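Rieske iron-sulfur protein soxF (Sulfolobus acidocaldarius, PDB 1JM1) carries a [2Fe-2S] cluster and probably serves as an electron carrier in the archaeal respiratory chain. Local coordinates at residues 87-96 against 143-153. Numbering follows the deposited sequence. Where two conformers were deposited one is given.
Sequences IFAFSDVCVH and PAPRPLPIVIL. With FES (Fe2/s2 (inorganic) cluster), chain C.
Pro143 lays its CG over the centre of the His96 imidazole, 3.5 Å from the ring centroid and 6° off the normal, a CH-pi contact beside the iron-sulfur cluster. His96 ND1 binds one iron at 2.1 Å and Cys94 SG the other; His127 and Cys124 complete the four ligands. With CG trans to the main-chain nitrogen (chi1 175°), the His96 ring swings toward the cluster, while its CB rests on Ala144. Next inward, Val95 fills a proline-rich bend: CG1 meets Pro149 CD and sits 3.7 Å above one face of the Arg146 guanidinium, off its centre, and CG2 presses on the Arg146 carbonyl. The Arg146 chain, extended from CG to NE, crosses Val95 at about a right angle; its NE reaches Val95 O through a water, and NH1 bonds Pro170 O and Tyr64 OH. With an alanine in its place, the flat cover over Val95 CG1 would probably be lost, and the bridging water and Pro170 O would lack their guanidinium partner. Leu148 CD2 touches Phe90 CB, and Ile150 CG1 packs 3.5 Å from Phe90 CE2, these two side chains running alongside each other. Two backbone bonds frame the single Phe90–Ile150 bridge: Ser91 N to Pro149 O (2.9 Å) and Val151 N to Ala89 O. Beyond it the strands diverge, and a water spans Ala89 N and Val151 O. Ser91 OG accepts from Val93 N, an ST turn leading from strand 87-91 into the cluster loop. Thus two antiparallel sheets are joined edge to edge beneath the two-cysteine, two-histidine cluster site of a Rieske domain.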
# COMPACT_ATOMS: atom_id res chain seq x y z
N ILE A 87 0.45 -10.35 4.29
CA ILE A 87 0.89 -8.96 4.37
C ILE A 87 1.07 -8.38 2.98
O ILE A 87 1.78 -8.96 2.13
CB ILE A 87 2.18 -8.83 5.19
CG1 ILE A 87 1.90 -9.26 6.64
CG2 ILE A 87 2.70 -7.41 5.10
CD1 ILE A 87 3.09 -9.45 7.46
N PHE A 88 0.43 -7.24 2.76
CA PHE A 88 0.41 -6.50 1.51
C PHE A 88 0.81 -5.05 1.81
O PHE A 88 0.90 -4.65 2.98
CB PHE A 88 -1.00 -6.54 0.88
CG PHE A 88 -1.43 -7.95 0.56
CD1 PHE A 88 -2.03 -8.74 1.51
CD2 PHE A 88 -1.21 -8.46 -0.70
CE1 PHE A 88 -2.43 -10.03 1.21
CE2 PHE A 88 -1.59 -9.75 -1.03
CZ PHE A 88 -2.22 -10.51 -0.06
N ALA A 89 0.99 -4.26 0.77
CA ALA A 89 1.30 -2.85 0.95
C ALA A 89 0.79 -2.03 -0.22
O ALA A 89 0.73 -2.50 -1.36
CB ALA A 89 2.81 -2.66 1.09
N PHE A 90 0.46 -0.77 0.08
CA PHE A 90 -0.11 0.16 -0.89
C PHE A 90 0.51 1.52 -0.70
O PHE A 90 0.94 1.92 0.39
CB PHE A 90 -1.63 0.27 -0.69
CG PHE A 90 -2.38 -1.02 -0.92
CD1 PHE A 90 -2.53 -1.95 0.09
CD2 PHE A 90 -2.92 -1.29 -2.19
CE1 PHE A 90 -3.17 -3.15 -0.15
CE2 PHE A 90 -3.59 -2.48 -2.41
CZ PHE A 90 -3.71 -3.39 -1.42
N SER A 91 0.43 2.33 -1.79
CA SER A 91 0.62 3.77 -1.65
C SER A 91 -0.44 4.35 -0.72
O SER A 91 -1.59 3.94 -0.71
CB SER A 91 0.49 4.42 -3.02
OG SER A 91 0.62 5.83 -2.95
N ASP A 92 -0.01 5.38 0.05
CA ASP A 92 -0.92 6.13 0.91
C ASP A 92 -1.37 7.44 0.27
O ASP A 92 -1.92 8.28 1.01
CB ASP A 92 -0.30 6.37 2.27
CG ASP A 92 -1.24 6.86 3.31
OD1 ASP A 92 -2.41 6.32 3.30
OD2 ASP A 92 -0.89 7.70 4.16
N VAL A 93 -1.18 7.63 -1.02
CA VAL A 93 -1.58 8.85 -1.74
C VAL A 93 -2.69 8.50 -2.71
O VAL A 93 -2.52 7.68 -3.64
CB VAL A 93 -0.39 9.52 -2.40
CG1 VAL A 93 -0.88 10.81 -3.12
CG2 VAL A 93 0.74 9.84 -1.44
N CYS A 94 -3.86 9.13 -2.52
CA CYS A 94 -4.97 8.94 -3.42
C CYS A 94 -4.64 9.35 -4.83
O CYS A 94 -4.04 10.40 -5.07
CB CYS A 94 -6.14 9.80 -2.89
SG CYS A 94 -7.69 9.51 -3.77
N VAL A 95 -5.03 8.50 -5.80
CA VAL A 95 -4.74 8.76 -7.22
C VAL A 95 -5.84 9.57 -7.90
O VAL A 95 -5.77 9.79 -9.12
CB VAL A 95 -4.37 7.49 -7.97
CG1 VAL A 95 -3.01 6.96 -7.48
CG2 VAL A 95 -5.40 6.39 -7.87
N HIS A 96 -6.84 10.05 -7.17
CA HIS A 96 -7.77 11.05 -7.70
C HIS A 96 -7.09 12.42 -7.69
O HIS A 96 -6.72 12.94 -8.74
CB HIS A 96 -9.05 11.05 -6.91
CG HIS A 96 -9.99 12.14 -7.36
ND1 HIS A 96 -10.49 13.07 -6.47
CD2 HIS A 96 -10.40 12.44 -8.62
CE1 HIS A 96 -11.21 13.90 -7.19
NE2 HIS A 96 -11.19 13.56 -8.47
N PRO A 143 -14.46 9.08 -7.55
CA PRO A 143 -13.93 9.57 -8.81
C PRO A 143 -12.54 9.11 -9.21
O PRO A 143 -12.09 9.42 -10.33
CB PRO A 143 -13.97 11.13 -8.62
CG PRO A 143 -13.72 11.29 -7.16
CD PRO A 143 -14.48 10.16 -6.53
N ALA A 144 -11.80 8.39 -8.39
CA ALA A 144 -10.44 8.01 -8.72
C ALA A 144 -10.44 7.26 -10.03
O ALA A 144 -11.28 6.36 -10.25
CB ALA A 144 -9.82 7.14 -7.63
N PRO A 145 -9.53 7.58 -10.93
CA PRO A 145 -9.61 7.02 -12.29
C PRO A 145 -8.85 5.74 -12.49
O PRO A 145 -8.90 5.19 -13.61
CB PRO A 145 -9.00 8.17 -13.14
CG PRO A 145 -7.93 8.71 -12.23
CD PRO A 145 -8.60 8.74 -10.88
N ARG A 146 -8.18 5.22 -11.49
CA ARG A 146 -7.36 4.03 -11.61
C ARG A 146 -7.13 3.46 -10.22
O ARG A 146 -7.34 4.16 -9.22
CB ARG A 146 -6.05 4.34 -12.30
CG ARG A 146 -5.16 5.34 -11.55
CD ARG A 146 -4.00 5.76 -12.40
NE ARG A 146 -3.06 6.70 -11.74
CZ ARG A 146 -1.97 6.37 -11.13
NH1 ARG A 146 -1.62 5.12 -10.92
NH2 ARG A 146 -1.17 7.35 -10.66
N PRO A 147 -6.68 2.21 -10.14
CA PRO A 147 -6.51 1.56 -8.83
C PRO A 147 -5.40 2.19 -8.00
O PRO A 147 -4.41 2.75 -8.49
CB PRO A 147 -6.17 0.12 -9.19
CG PRO A 147 -6.79 -0.09 -10.55
CD PRO A 147 -6.53 1.23 -11.24
N LEU A 148 -5.51 2.01 -6.68
CA LEU A 148 -4.47 2.44 -5.77
C LEU A 148 -3.20 1.63 -6.00
O LEU A 148 -3.26 0.39 -5.96
CB LEU A 148 -4.95 2.26 -4.32
CG LEU A 148 -4.02 2.84 -3.26
CD1 LEU A 148 -3.94 4.36 -3.37
CD2 LEU A 148 -4.54 2.46 -1.87
N PRO A 149 -2.04 2.26 -6.23
CA PRO A 149 -0.84 1.47 -6.45
C PRO A 149 -0.48 0.57 -5.28
O PRO A 149 -0.60 0.95 -4.11
CB PRO A 149 0.23 2.53 -6.73
CG PRO A 149 -0.57 3.66 -7.34
CD PRO A 149 -1.86 3.68 -6.52
N ILE A 150 -0.00 -0.61 -5.64
CA ILE A 150 0.52 -1.62 -4.74
C ILE A 150 2.03 -1.51 -4.67
O ILE A 150 2.70 -1.36 -5.69
CB ILE A 150 0.10 -3.05 -5.19
CG1 ILE A 150 -1.42 -3.17 -5.11
CG2 ILE A 150 0.80 -4.13 -4.40
CD1 ILE A 150 -1.97 -4.42 -5.81
N VAL A 151 2.56 -1.62 -3.45
CA VAL A 151 3.98 -1.73 -3.21
C VAL A 151 4.29 -3.24 -3.11
O VAL A 151 3.75 -3.95 -2.26
CB VAL A 151 4.39 -1.00 -1.93
CG1 VAL A 151 5.90 -1.21 -1.67
CG2 VAL A 151 4.05 0.47 -2.03
N ILE A 152 5.14 -3.69 -4.02
CA ILE A 152 5.52 -5.11 -4.09
C ILE A 152 6.50 -5.38 -2.95
O ILE A 152 7.45 -4.62 -2.75
CB ILE A 152 6.09 -5.44 -5.46
CG1 ILE A 152 5.09 -5.03 -6.55
CG2 ILE A 152 6.48 -6.92 -5.52
CD1 ILE A 152 5.83 -4.93 -7.87
N LEU A 153 6.23 -6.45 -2.18
CA LEU A 153 7.03 -6.84 -1.06
C LEU A 153 7.74 -8.14 -1.31
O LEU A 153 7.30 -8.99 -2.08
CB LEU A 153 6.12 -7.00 0.18
CG LEU A 153 5.30 -5.79 0.59
CD1 LEU A 153 4.41 -6.15 1.78
CD2 LEU A 153 6.19 -4.58 0.91
FE1 FES C . -9.04 11.17 -2.80
FE2 FES C . -10.25 13.02 -4.38
S1 FES C . -11.15 11.10 -3.61
S2 FES C . -8.18 13.15 -3.49
O HOH W 1 1.75 -5.87 -1.53
O HOH W 2 -4.31 9.32 -11.32